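Long-range contacts in coenzyme A transferase (Yersinia pestis, PDB 3QLI), which probably transfers coenzyme A from an acyl-CoA to a carboxylate such as acetate: residues Tyr74-Lys79 with Ser98-Ala103; Met184-Gly189 with Tyr305-Pro310; Lys284-Gly289 with Ala327-Val332; Ile379-Ser384 with Tyr411-Phe416. All blocks are in the same frame, centred on the assembly; numbering follows the deposited sequence.

Interaction 1: Tyr74-Lys79 with Ser98-Ala103; sequences YFETAK and SMFVTA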
loop_
_atom_site.group_PDB
_atom_site.type_symbol
_atom_site.label_atom_id
_atom_site.label_comp_id
_atom_site.label_asym_id
_atom_site.label_seq_id
_atom_site.Cartn_x
_atom_site.Cartn_y
_atom_site.Cartn_z
ATOM N N TYR A 74 7.752 20.584 -1.330
ATOM C CA TYR A 74 6.684 20.850 -2.293
ATOM C C TYR A 74 6.412 19.663 -3.215
ATOM O O TYR A 74 7.252 18.764 -3.330
ATOM C CB TYR A 74 7.065 22.074 -3.144
ATOM C CG TYR A 74 8.252 21.787 -4.031
ATOM C CD1 TYR A 74 8.083 21.472 -5.372
ATOM C CD2 TYR A 74 9.542 21.790 -3.516
ATOM C CE1 TYR A 74 9.172 21.179 -6.180
ATOM C CE2 TYR A 74 10.646 21.492 -4.320
ATOM C CZ TYR A 74 10.452 21.185 -5.645
ATOM O OH TYR A 74 11.540 20.877 -6.442
ATOM N N PHE A 75 5.266 19.715 -3.897
ATOM C CA PHE A 75 4.811 18.700 -4.848
ATOM C C PHE A 75 4.363 19.365 -6.154
ATOM O O PHE A 75 3.983 20.533 -6.158
ATOM C CB PHE A 75 3.570 17.986 -4.304
ATOM C CG PHE A 75 3.840 16.994 -3.212
ATOM C CD1 PHE A 75 4.003 15.652 -3.503
ATOM C CD2 PHE A 75 3.875 17.395 -1.889
ATOM C CE1 PHE A 75 4.228 14.734 -2.500
ATOM C CE2 PHE A 75 4.101 16.480 -0.880
ATOM C CZ PHE A 75 4.276 15.148 -1.186
ATOM N N GLU A 76 4.379 18.612 -7.254
ATOM C CA GLU A 76 3.896 19.117 -8.546
ATOM C C GLU A 76 4.466 20.442 -9.068
ATOM O O GLU A 76 3.743 21.425 -9.200
ATOM C CB GLU A 76 2.366 19.149 -8.573
ATOM C CG GLU A 76 1.771 18.953 -9.960
ATOM C CD GLU A 76 2.228 17.666 -10.624
ATOM O OE1 GLU A 76 2.474 16.674 -9.909
ATOM O OE2 GLU A 76 2.338 17.646 -11.867
ATOM N N THR A 77 5.765 20.459 -9.342
ATOM C CA THR A 77 6.455 21.652 -9.829
ATOM C C THR A 77 5.954 22.187 -11.174
ATOM O O THR A 77 5.547 21.432 -12.052
ATOM C CB THR A 77 7.964 21.384 -9.987
ATOM O OG1 THR A 77 8.383 20.406 -9.030
ATOM C CG2 THR A 77 8.757 22.664 -9.791
ATOM N N ALA A 78 5.997 23.509 -11.309
ATOM C CA ALA A 78 5.578 24.209 -12.518
ATOM C C ALA A 78 6.696 25.154 -12.954
ATOM O O ALA A 78 7.567 25.495 -12.156
ATOM C CB ALA A 78 4.299 24.981 -12.273
ATOM N N LYS A 79 6.610 25.639 -14.183
ATOM C CA LYS A 79 7.641 26.496 -14.745
ATOM C C LYS A 79 7.858 27.711 -13.860
ATOM O O LYS A 79 8.969 28.235 -13.791
ATOM C CB LYS A 79 7.262 26.936 -16.159
ATOM C CG LYS A 79 8.330 27.756 -16.859
ATOM C CD LYS A 79 8.018 27.925 -18.338
ATOM C CE LYS A 79 8.996 28.882 -19.000
ATOM N NZ LYS A 79 10.408 28.533 -18.692
ATOM N N SER A 98 12.246 18.226 -2.742
ATOM C CA SER A 98 11.159 17.903 -3.648
ATOM C C SER A 98 10.500 16.624 -3.188
ATOM O O SER A 98 11.175 15.652 -2.847
ATOM C CB SER A 98 11.717 17.710 -5.056
ATOM O OG SER A 98 12.741 18.652 -5.323
ATOM N N MET A 99 9.177 16.616 -3.197
ATOM C CA MET A 99 8.437 15.435 -2.780
ATOM C C MET A 99 7.842 14.668 -3.963
ATOM O O MET A 99 7.352 13.553 -3.799
ATOM C CB MET A 99 7.411 15.829 -1.722
ATOM C CG MET A 99 8.133 16.428 -0.502
ATOM S SD MET A 99 7.107 17.071 0.820
ATOM C CE MET A 99 6.599 15.558 1.642
ATOM N N PHE A 100 7.895 15.285 -5.147
ATOM C CA PHE A 100 7.691 14.616 -6.437
ATOM C C PHE A 100 8.906 14.991 -7.266
ATOM O O PHE A 100 9.367 16.133 -7.195
ATOM C CB PHE A 100 6.502 15.201 -7.209
ATOM C CG PHE A 100 5.152 14.679 -6.804
ATOM C CD1 PHE A 100 5.016 13.558 -6.008
ATOM C CD2 PHE A 100 4.001 15.325 -7.262
ATOM C CE1 PHE A 100 3.745 13.096 -5.656
ATOM C CE2 PHE A 100 2.736 14.870 -6.920
ATOM C CZ PHE A 100 2.612 13.753 -6.110
ATOM N N VAL A 101 9.424 14.065 -8.065
ATOM C CA VAL A 101 10.497 14.412 -8.996
ATOM C C VAL A 101 9.910 14.537 -10.409
ATOM O O VAL A 101 9.524 13.537 -11.014
ATOM C CB VAL A 101 11.659 13.381 -8.940
ATOM C CG1 VAL A 101 12.726 13.676 -10.008
ATOM C CG2 VAL A 101 12.283 13.362 -7.546
ATOM N N THR A 102 9.797 15.769 -10.902
ATOM C CA THR A 102 9.226 16.025 -12.221
ATOM C C THR A 102 10.305 16.445 -13.222
ATOM O O THR A 102 11.492 16.422 -12.913
ATOM C CB THR A 102 8.126 17.133 -12.201
ATOM O OG1 THR A 102 8.738 18.425 -12.146
ATOM C CG2 THR A 102 7.178 16.965 -11.015
ATOM N N ALA A 103 9.881 16.838 -14.419
ATOM C CA ALA A 103 10.817 17.275 -15.457
ATOM C C ALA A 103 11.801 18.323 -14.929
ATOM O O ALA A 103 13.004 18.268 -15.218
ATOM C CB ALA A 103 10.058 17.816 -16.679
HETATM O O HOH W 1 7.497 18.276 -7.539
#
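The Phe75 ring carries Met99 over one face and turns its edge into the face of Phe100, a T-shaped pair with centroids 4.7 Å apart and planes at 88°. CB of Met99 makes a CH-pi contact 3.4 Å from the Phe75 ring centroid, while SD, further out, meets the same ring obliquely in a Met-aromatic contact. An aromatic ring suits this place because it offers a flat face to Met99 and an edge to Phe100 at once. CD1 of Phe75 stands over the centre of the Phe100 ring. With CG beside its backbone N (chi1 -82°), Phe100 also brings CD2 to 3.3 Å from OE1 of Glu76, the two planes being steeply inclined. The backbones are joined by Met99 N, which donates to Tyr74 O at 2.9 Å. Beside this, Ser98 OG donates to Tyr74 OH over 2.8 Å. A water donates to both Thr77 OG1 and Phe100 O, bridging the two segments; Glu105 bonds to Thr77 OG1 and the Tyr74 hydroxyl alike. These loops follow adjacent parallel strands, 70-74 and 94-98, of a Rossmann-like alpha/beta domain; Glu76 and Ala103 on them bind coenzyme A, as is usual for loops at the C-terminal edge of such a sheet.

Interaction 2: Met184-Gly189 with Tyr305-Pro310; sequences MPRVQG and YLNDHP
Pro185 lays its CB against the backbone of Asn307, 3.7 Å from Asn307 N, and meets the CB of Leu306 on the same flank. Val187 CG2 approaches that Leu306 CB at 4.0 Å, its side chain running beside the leucine and pointing the same way, which gives the buried part of the contact an apolar lining. Between these hydrophobic residues the polar backbone of Arg186 is gripped twice. Its N-H donates to Asn307 OD1 at 2.8 Å in an almost straight bond (175°), the donor lying somewhat out of the amide plane; its carbonyl O accepts from Asp308 N, also at 2.8 Å. Asn307 reaches this position with CG anti to its own N (chi1 -168°), and its short amide can imitate a peptide carbonyl. The receiving loop is a type II beta turn, Leu306 to His309, that leaves the end of helix 300-306 and leads into strand 312-314; here it docks on the loop after strand 175-180, joining the N-terminal and C-terminal family regions. Toward solvent, the aliphatic chain of Arg186 runs alongside Asp308, CD to OD1 3.5 Å, with guanidinium and carboxylate planes only 18° apart. Their charged ends remain beyond salt-bridge range, NH1 to OD2 4.4 Å, so any attraction is probably modest. One water links Gln188 N to His309 O, and another joins Gln188 NE2 to Asp308 OD1.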
loop_
_atom_site.group_PDB
_atom_site.type_symbol
_atom_site.label_atom_id
_atom_site.label_comp_id
_atom_site.label_asym_id
_atom_site.label_seq_id
_atom_site.Cartn_x
_atom_site.Cartn_y
_atom_site.Cartn_z
ATOM N N MET A 184 -7.450 33.369 -10.558
ATOM C CA MET A 184 -7.643 32.159 -9.752
ATOM C C MET A 184 -9.131 31.994 -9.443
ATOM O O MET A 184 -9.736 32.866 -8.837
ATOM C CB MET A 184 -6.845 32.236 -8.439
ATOM C CG MET A 184 -6.977 30.973 -7.583
ATOM S SD MET A 184 -6.316 29.485 -8.352
ATOM C CE MET A 184 -4.562 29.673 -8.039
ATOM N N PRO A 185 -9.733 30.879 -9.871
ATOM C CA PRO A 185 -11.167 30.707 -9.604
ATOM C C PRO A 185 -11.498 30.596 -8.111
ATOM O O PRO A 185 -10.695 30.083 -7.321
ATOM C CB PRO A 185 -11.501 29.391 -10.318
ATOM C CG PRO A 185 -10.169 28.657 -10.398
ATOM C CD PRO A 185 -9.174 29.763 -10.652
ATOM N N ARG A 186 -12.680 31.085 -7.746
ATOM C CA ARG A 186 -13.211 30.934 -6.401
ATOM C C ARG A 186 -13.889 29.578 -6.318
ATOM O O ARG A 186 -15.021 29.402 -6.779
ATOM C CB ARG A 186 -14.210 32.054 -6.098
ATOM C CG ARG A 186 -14.741 32.044 -4.677
ATOM C CD ARG A 186 -15.677 33.221 -4.420
ATOM N NE ARG A 186 -14.975 34.476 -4.160
ATOM C CZ ARG A 186 -14.501 35.297 -5.097
ATOM N NH1 ARG A 186 -14.631 34.994 -6.385
ATOM N NH2 ARG A 186 -13.890 36.428 -4.743
ATOM N N VAL A 187 -13.186 28.615 -5.740
ATOM C CA VAL A 187 -13.653 27.234 -5.715
ATOM C C VAL A 187 -14.218 26.866 -4.353
ATOM O O VAL A 187 -13.631 27.209 -3.335
ATOM C CB VAL A 187 -12.500 26.285 -6.084
ATOM C CG1 VAL A 187 -12.894 24.835 -5.838
ATOM C CG2 VAL A 187 -12.096 26.514 -7.546
ATOM N N GLN A 188 -15.364 26.186 -4.336
ATOM C CA GLN A 188 -15.943 25.713 -3.082
ATOM C C GLN A 188 -15.298 24.393 -2.688
ATOM O O GLN A 188 -14.990 23.552 -3.544
ATOM C CB GLN A 188 -17.461 25.520 -3.219
ATOM C CG GLN A 188 -18.213 26.827 -3.494
ATOM C CD GLN A 188 -19.674 26.614 -3.875
ATOM O OE1 GLN A 188 -20.223 25.521 -3.711
ATOM N NE2 GLN A 188 -20.306 27.667 -4.396
ATOM N N GLY A 189 -15.107 24.197 -1.394
ATOM C CA GLY A 189 -14.525 22.951 -0.936
ATOM C C GLY A 189 -14.289 22.913 0.552
ATOM O O GLY A 189 -14.491 23.907 1.253
ATOM N N TYR A 305 -14.135 27.891 -15.764
ATOM C CA TYR A 305 -15.334 27.106 -15.503
ATOM C C TYR A 305 -15.502 26.716 -14.024
ATOM O O TYR A 305 -16.623 26.563 -13.545
ATOM C CB TYR A 305 -15.365 25.857 -16.396
ATOM C CG TYR A 305 -16.653 25.075 -16.257
ATOM C CD1 TYR A 305 -17.827 25.518 -16.869
ATOM C CD2 TYR A 305 -16.703 23.902 -15.513
ATOM C CE1 TYR A 305 -19.015 24.811 -16.741
ATOM C CE2 TYR A 305 -17.885 23.193 -15.376
ATOM C CZ TYR A 305 -19.037 23.653 -15.995
ATOM O OH TYR A 305 -20.216 22.946 -15.865
ATOM N N LEU A 306 -14.398 26.569 -13.298
ATOM C CA LEU A 306 -14.476 26.151 -11.895
ATOM C C LEU A 306 -15.009 27.250 -11.009
ATOM O O LEU A 306 -15.476 26.988 -9.910
ATOM C CB LEU A 306 -13.100 25.734 -11.364
ATOM C CG LEU A 306 -12.336 24.740 -12.238
ATOM C CD1 LEU A 306 -10.987 24.428 -11.583
ATOM C CD2 LEU A 306 -13.158 23.475 -12.450
ATOM N N ASN A 307 -14.933 28.485 -11.484
ATOM C CA ASN A 307 -15.287 29.625 -10.652
ATOM C C ASN A 307 -16.730 29.563 -10.150
ATOM O O ASN A 307 -17.664 29.588 -10.939
ATOM C CB ASN A 307 -15.027 30.927 -11.416
ATOM C CG ASN A 307 -15.107 32.147 -10.525
ATOM O OD1 ASN A 307 -14.280 32.331 -9.622
ATOM N ND2 ASN A 307 -16.106 32.997 -10.774
ATOM N N ASP A 308 -16.904 29.461 -8.835
ATOM C CA ASP A 308 -18.232 29.525 -8.222
ATOM C C ASP A 308 -19.169 28.430 -8.693
ATOM O O ASP A 308 -20.381 28.633 -8.739
ATOM C CB ASP A 308 -18.897 30.871 -8.523
ATOM C CG ASP A 308 -18.314 32.002 -7.710
ATOM O OD1 ASP A 308 -18.076 31.803 -6.505
ATOM O OD2 ASP A 308 -18.094 33.091 -8.278
ATOM N N HIS A 309 -18.612 27.281 -9.060
ATOM C CA HIS A 309 -19.420 26.161 -9.513
ATOM C C HIS A 309 -19.959 25.419 -8.308
ATOM O O HIS A 309 -19.170 24.921 -7.500
ATOM C CB HIS A 309 -18.561 25.203 -10.331
ATOM C CG HIS A 309 -19.357 24.307 -11.222
ATOM N ND1 HIS A 309 -20.383 23.517 -10.752
ATOM C CD2 HIS A 309 -19.284 24.081 -12.554
ATOM C CE1 HIS A 309 -20.913 22.845 -11.761
ATOM N NE2 HIS A 309 -20.264 23.169 -12.866
ATOM N N PRO A 310 -21.298 25.314 -8.185
ATOM C CA PRO A 310 -21.906 24.727 -6.983
ATOM C C PRO A 310 -21.872 23.204 -6.961
ATOM O O PRO A 310 -22.245 22.604 -5.945
ATOM C CB PRO A 310 -23.373 25.194 -7.054
ATOM C CG PRO A 310 -23.450 26.157 -8.215
ATOM C CD PRO A 310 -22.306 25.863 -9.107
HETATM O O HOH W 2 -16.514 25.350 -6.776
HETATM O O HOH W 3 -18.735 30.265 -4.678
#

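Interaction 3: Lys284-Gly289 with Ala327-Val332; sequences KTLDRG and AQNDNV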
loop_
_atom_site.group_PDB
_atom_site.type_symbol
_atom_site.label_atom_id
_atom_site.label_comp_id
_atom_site.label_asym_id
_atom_site.label_seq_id
_atom_site.Cartn_x
_atom_site.Cartn_y
_atom_site.Cartn_z
ATOM N N LYS A 284 -23.204 8.378 -6.354
ATOM C CA LYS A 284 -22.195 8.308 -5.299
ATOM C C LYS A 284 -22.810 8.116 -3.921
ATOM O O LYS A 284 -23.942 8.538 -3.649
ATOM C CB LYS A 284 -21.295 9.554 -5.283
ATOM C CG LYS A 284 -20.468 9.750 -6.553
ATOM C CD LYS A 284 -19.159 10.534 -6.276
ATOM C CE LYS A 284 -19.430 11.903 -5.705
ATOM N NZ LYS A 284 -18.193 12.734 -5.519
ATOM N N THR A 285 -22.042 7.479 -3.046
ATOM C CA THR A 285 -22.410 7.347 -1.647
ATOM C C THR A 285 -21.922 8.564 -0.850
ATOM O O THR A 285 -22.641 9.099 -0.006
ATOM C CB THR A 285 -21.828 6.050 -1.062
ATOM O OG1 THR A 285 -22.453 4.938 -1.704
ATOM C CG2 THR A 285 -22.038 5.972 0.461
ATOM N N LEU A 286 -20.700 9.004 -1.119
ATOM C CA LEU A 286 -20.177 10.187 -0.447
ATOM C C LEU A 286 -20.239 11.373 -1.392
ATOM O O LEU A 286 -20.136 11.205 -2.610
ATOM C CB LEU A 286 -18.721 9.962 -0.018
ATOM C CG LEU A 286 -18.471 8.779 0.913
ATOM C CD1 LEU A 286 -16.972 8.677 1.308
ATOM C CD2 LEU A 286 -19.356 8.901 2.152
ATOM N N ASP A 287 -20.379 12.574 -0.836
ATOM C CA ASP A 287 -20.370 13.786 -1.649
ATOM C C ASP A 287 -21.380 13.702 -2.784
ATOM O O ASP A 287 -21.115 14.117 -3.917
ATOM C CB ASP A 287 -18.974 14.019 -2.210
ATOM C CG ASP A 287 -17.907 13.969 -1.131
ATOM O OD1 ASP A 287 -17.834 14.911 -0.316
ATOM O OD2 ASP A 287 -17.156 12.981 -1.091
ATOM N N ARG A 288 -22.545 13.143 -2.495
ATOM C CA ARG A 288 -23.518 12.970 -3.559
ATOM C C ARG A 288 -23.855 14.320 -4.175
ATOM O O ARG A 288 -24.040 15.323 -3.470
ATOM C CB ARG A 288 -24.775 12.254 -3.050
ATOM C CG ARG A 288 -25.798 11.971 -4.156
ATOM C CD ARG A 288 -26.951 11.107 -3.642
ATOM N NE ARG A 288 -28.075 11.111 -4.577
ATOM C CZ ARG A 288 -28.938 10.106 -4.721
ATOM N NH1 ARG A 288 -28.801 9.002 -3.991
ATOM N NH2 ARG A 288 -29.931 10.198 -5.601
ATOM N N GLY A 289 -23.903 14.359 -5.497
ATOM C CA GLY A 289 -24.248 15.584 -6.195
ATOM C C GLY A 289 -23.070 16.493 -6.523
ATOM O O GLY A 289 -23.238 17.498 -7.206
ATOM N N ALA A 327 -13.285 3.799 -1.698
ATOM C CA ALA A 327 -14.013 2.538 -1.819
ATOM C C ALA A 327 -15.478 2.637 -1.403
ATOM O O ALA A 327 -16.259 1.728 -1.685
ATOM C CB ALA A 327 -13.313 1.435 -1.004
ATOM N N GLN A 328 -15.853 3.714 -0.721
ATOM C CA GLN A 328 -17.244 3.852 -0.267
ATOM C C GLN A 328 -18.201 4.190 -1.402
ATOM O O GLN A 328 -19.407 3.967 -1.296
ATOM C CB GLN A 328 -17.364 4.881 0.857
ATOM C CG GLN A 328 -16.425 4.608 2.047
ATOM C CD GLN A 328 -16.567 3.206 2.597
ATOM O OE1 GLN A 328 -17.667 2.782 2.955
ATOM N NE2 GLN A 328 -15.446 2.464 2.660
ATOM N N ASN A 329 -17.670 4.734 -2.487
ATOM C CA ASN A 329 -18.482 4.926 -3.680
ATOM C C ASN A 329 -18.476 3.643 -4.502
ATOM O O ASN A 329 -17.432 3.018 -4.664
ATOM C CB ASN A 329 -17.990 6.123 -4.499
ATOM C CG ASN A 329 -18.234 7.450 -3.792
ATOM O OD1 ASN A 329 -19.298 7.657 -3.209
ATOM N ND2 ASN A 329 -17.247 8.351 -3.833
ATOM N N ASP A 330 -19.652 3.235 -4.986
ATOM C CA ASP A 330 -19.776 2.033 -5.796
ATOM C C ASP A 330 -19.285 2.294 -7.210
ATOM O O ASP A 330 -19.342 3.434 -7.693
ATOM C CB ASP A 330 -21.237 1.591 -5.878
ATOM C CG ASP A 330 -21.751 0.992 -4.577
ATOM O OD1 ASP A 330 -21.010 0.961 -3.571
ATOM O OD2 ASP A 330 -22.922 0.559 -4.568
ATOM N N ASN A 331 -18.813 1.237 -7.873
ATOM C CA ASN A 331 -18.474 1.310 -9.286
ATOM C C ASN A 331 -17.396 2.341 -9.574
ATOM O O ASN A 331 -17.418 2.995 -10.608
ATOM C CB ASN A 331 -19.730 1.601 -10.127
ATOM C CG ASN A 331 -20.803 0.524 -9.966
ATOM O OD1 ASN A 331 -20.547 -0.662 -10.170
ATOM N ND2 ASN A 331 -21.998 0.936 -9.577
ATOM N N VAL A 332 -16.448 2.487 -8.656
ATOM C CA VAL A 332 -15.294 3.326 -8.933
ATOM C C VAL A 332 -14.564 2.784 -10.153
ATOM O O VAL A 332 -14.381 1.568 -10.297
ATOM C CB VAL A 332 -14.322 3.365 -7.735
ATOM C CG1 VAL A 332 -13.013 4.064 -8.124
ATOM C CG2 VAL A 332 -14.985 4.069 -6.549
HETATM O O HOH W 4 -16.868 11.494 -3.426
HETATM O O HOH W 5 -22.197 4.499 -4.560
HETATM O O HOH W 6 -22.232 2.185 -1.182
#
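With CG beside the backbone N (chi1 -69°) and the amide twisted by chi2 -42°, Asn329 places OD1 against the backbone of Thr285 and Leu286. That single oxygen accepts two N-H groups: Leu286 N at 2.9 Å, nearly straight (171°) and in the carbonyl plane, and Thr285 N at 2.8 Å, more bent and tilted from that plane. CB of Lys284 packs 3.4 Å from the same atom. The other end of the amide is held too, since Asn329 ND2 donates to a water that also accepts from Lys284 NZ and donates to Asp287 OD2. Lys284 is further anchored to the carbonyl oxygens of Arg290 and Ile261. Beside this polar grip, Leu286 CD1 lies 3.8 Å from Gln328 CB in an aliphatic patch, and two waters tie Thr285 OG1 to Asp330, one at its N and one at OD1. The contact joins the loop before strand 291-293 to the one leading into strand 332-337. Asparagine suits the buried central place because its amide offers an acceptor and a donor at once: bonds at both ends fix which way the amide faces, and two peptide N-H groups are satisfied without bringing in a charge.

Interaction 4: Ile379-Ser384 with Tyr411-Phe416; sequences IIATPS and YIVTEF
Strands 379-381 and 411-414 run parallel with a -29° crossing, pairing Ile379 with Tyr411, Ile380 with Ile412 and Ala381 with Val413 as neighbours in the mixed sheet of the C-terminal Rossmann-like domain. Ile380 uses both its backbone groups across the gap, N to Tyr411 O at 2.8 Å and O from Val413 N at 2.9 Å; Thr382 N then donates to Val413 O. CA-H...O contacts fill in between, such as Ala381 CA to Val413 O.

The face bearing Ile379, Ala381, Tyr411 and Val413 carries aliphatic side chains and the tyrosine. CG2 of Ile379 touches CG2 of Val413 at 3.8 Å, while CG1 meets Tyr411 CB obliquely. The methyl of Ala381 lies 4.0 Å from Val413 CB, and helix 220-230 covers these two through Ile224, Ile227 and Ile228. On the other face Ile380 packs against helix 363-372, touching Gln363, a coenzyme A-binding residue. Beta-branched residues suit such strands because they readily adopt extended backbone angles.

At and beyond the strand ends side chains take over. Thr414 OG1 accepts from Phe416 N in an ST turn that bends the chain, and it also bonds to Leu436 O. Glu415, its CG between N and the carbonyl carbon (chi1 71°) and its chain bent at chi2, curls back to Ser384 with both carboxylate oxygens. OE1 receives Ser384 N on its syn lone pair at 2.8 Å; Ser384 OG donates to OE2 at 2.7 Å from above the carboxylate plane, while the same OG sits at the edge of the Phe416 ring, 3.5 Å from CE2.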
loop_
_atom_site.group_PDB
_atom_site.type_symbol
_atom_site.label_atom_id
_atom_site.label_comp_id
_atom_site.label_asym_id
_atom_site.label_seq_id
_atom_site.Cartn_x
_atom_site.Cartn_y
_atom_site.Cartn_z
ATOM N N ILE A 379 -7.680 0.460 -13.538
ATOM C CA ILE A 379 -7.091 0.247 -14.851
ATOM C C ILE A 379 -5.761 0.992 -14.925
ATOM O O ILE A 379 -5.670 2.172 -14.560
ATOM C CB ILE A 379 -8.013 0.782 -15.973
ATOM C CG1 ILE A 379 -9.324 -0.014 -15.990
ATOM C CG2 ILE A 379 -7.299 0.712 -17.328
ATOM C CD1 ILE A 379 -10.482 0.699 -16.679
ATOM N N ILE A 380 -4.727 0.302 -15.379
ATOM C CA ILE A 380 -3.452 0.960 -15.650
ATOM C C ILE A 380 -3.154 0.673 -17.116
ATOM O O ILE A 380 -3.161 -0.476 -17.540
ATOM C CB ILE A 380 -2.336 0.430 -14.753
ATOM C CG1 ILE A 380 -2.588 0.869 -13.295
ATOM C CG2 ILE A 380 -0.985 0.922 -15.261
ATOM C CD1 ILE A 380 -1.624 0.238 -12.268
ATOM N N ALA A 381 -2.930 1.726 -17.893
ATOM C CA ALA A 381 -2.856 1.581 -19.344
ATOM C C ALA A 381 -1.554 2.136 -19.885
ATOM O O ALA A 381 -1.020 3.117 -19.356
ATOM C CB ALA A 381 -4.035 2.297 -19.999
ATOM N N THR A 382 -1.049 1.523 -20.953
ATOM C CA THR A 382 0.088 2.088 -21.676
ATOM C C THR A 382 0.066 1.583 -23.113
ATOM O O THR A 382 -0.382 0.463 -23.363
ATOM C CB THR A 382 1.439 1.669 -21.053
ATOM O OG1 THR A 382 2.522 2.158 -21.862
ATOM C CG2 THR A 382 1.539 0.151 -20.970
ATOM N N PRO A 383 0.540 2.411 -24.062
ATOM C CA PRO A 383 0.839 1.873 -25.399
ATOM C C PRO A 383 1.863 0.753 -25.216
ATOM O O PRO A 383 2.658 0.827 -24.265
ATOM C CB PRO A 383 1.515 3.045 -26.123
ATOM C CG PRO A 383 1.289 4.253 -25.266
ATOM C CD PRO A 383 0.996 3.801 -23.879
ATOM N N SER A 384 1.881 -0.240 -26.102
ATOM C CA SER A 384 2.744 -1.395 -25.908
ATOM C C SER A 384 4.205 -1.120 -26.244
ATOM O O SER A 384 5.085 -1.858 -25.807
ATOM C CB SER A 384 2.249 -2.586 -26.735
ATOM O OG SER A 384 2.452 -2.345 -28.115
ATOM N N TYR A 411 -6.365 -4.341 -13.341
ATOM C CA TYR A 411 -6.549 -4.430 -14.777
ATOM C C TYR A 411 -5.473 -3.660 -15.514
ATOM O O TYR A 411 -5.228 -2.494 -15.208
ATOM C CB TYR A 411 -7.879 -3.782 -15.170
ATOM C CG TYR A 411 -9.079 -4.695 -15.226
ATOM C CD1 TYR A 411 -9.350 -5.451 -16.356
ATOM C CD2 TYR A 411 -9.959 -4.774 -14.159
ATOM C CE1 TYR A 411 -10.455 -6.277 -16.412
ATOM C CE2 TYR A 411 -11.063 -5.596 -14.204
ATOM C CZ TYR A 411 -11.308 -6.345 -15.332
ATOM O OH TYR A 411 -12.410 -7.164 -15.375
ATOM N N ILE A 412 -4.839 -4.290 -16.495
ATOM C CA ILE A 412 -3.892 -3.556 -17.326
ATOM C C ILE A 412 -4.447 -3.505 -18.742
ATOM O O ILE A 412 -5.196 -4.392 -19.142
ATOM C CB ILE A 412 -2.510 -4.201 -17.341
ATOM C CG1 ILE A 412 -2.601 -5.679 -17.737
ATOM C CG2 ILE A 412 -1.833 -4.014 -15.964
ATOM C CD1 ILE A 412 -1.235 -6.326 -18.013
ATOM N N VAL A 413 -4.086 -2.461 -19.480
ATOM C CA VAL A 413 -4.606 -2.255 -20.832
ATOM C C VAL A 413 -3.519 -1.720 -21.743
ATOM O O VAL A 413 -2.769 -0.827 -21.353
ATOM C CB VAL A 413 -5.759 -1.240 -20.840
ATOM C CG1 VAL A 413 -6.109 -0.820 -22.292
ATOM C CG2 VAL A 413 -6.980 -1.817 -20.107
ATOM N N THR A 414 -3.426 -2.285 -22.950
ATOM C CA THR A 414 -2.628 -1.702 -24.026
ATOM C C THR A 414 -3.549 -1.629 -25.250
ATOM O O THR A 414 -4.728 -1.962 -25.158
ATOM C CB THR A 414 -1.374 -2.557 -24.388
ATOM O OG1 THR A 414 -1.789 -3.763 -25.048
ATOM C CG2 THR A 414 -0.525 -2.914 -23.146
ATOM N N GLU A 415 -3.018 -1.205 -26.390
ATOM C CA GLU A 415 -3.825 -1.155 -27.607
ATOM C C GLU A 415 -4.281 -2.556 -28.059
ATOM O O GLU A 415 -5.183 -2.694 -28.897
ATOM C CB GLU A 415 -3.091 -0.405 -28.732
ATOM C CG GLU A 415 -1.893 -1.129 -29.357
ATOM C CD GLU A 415 -0.565 -0.818 -28.674
ATOM O OE1 GLU A 415 -0.554 -0.459 -27.474
ATOM O OE2 GLU A 415 0.484 -0.927 -29.343
ATOM N N PHE A 416 -3.698 -3.597 -27.473
ATOM C CA PHE A 416 -4.093 -4.980 -27.819
ATOM C C PHE A 416 -5.096 -5.660 -26.874
ATOM O O PHE A 416 -5.449 -6.825 -27.061
ATOM C CB PHE A 416 -2.852 -5.852 -28.016
ATOM C CG PHE A 416 -1.948 -5.346 -29.105
ATOM C CD1 PHE A 416 -2.361 -5.365 -30.430
ATOM C CD2 PHE A 416 -0.713 -4.808 -28.802
ATOM C CE1 PHE A 416 -1.536 -4.884 -31.443
ATOM C CE2 PHE A 416 0.122 -4.330 -29.804
ATOM C CZ PHE A 416 -0.290 -4.361 -31.124
#

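Interactions 1 and 4 are local to the two halves of the chain: interaction 1 joins loops after neighbouring strands of the N-terminal parallel sheet, interaction 4 pairs two strands of the C-terminal mixed sheet, and their centres lie 26 Å apart. Interaction 2 ties the two family regions together. Its segments alternate along the chain with those of interaction 3, and the two come within about 5 Å at their nearest atoms without touching. Segment 327-332 of interaction 3 leads into strand 332-337, which in the mixed sheet is next to strand 377-381 of interaction 4. Interaction 1 holds residues of one coenzyme A site and interaction 4 lies beside residues of a second; interactions 2 and 3 are structural joins away from both.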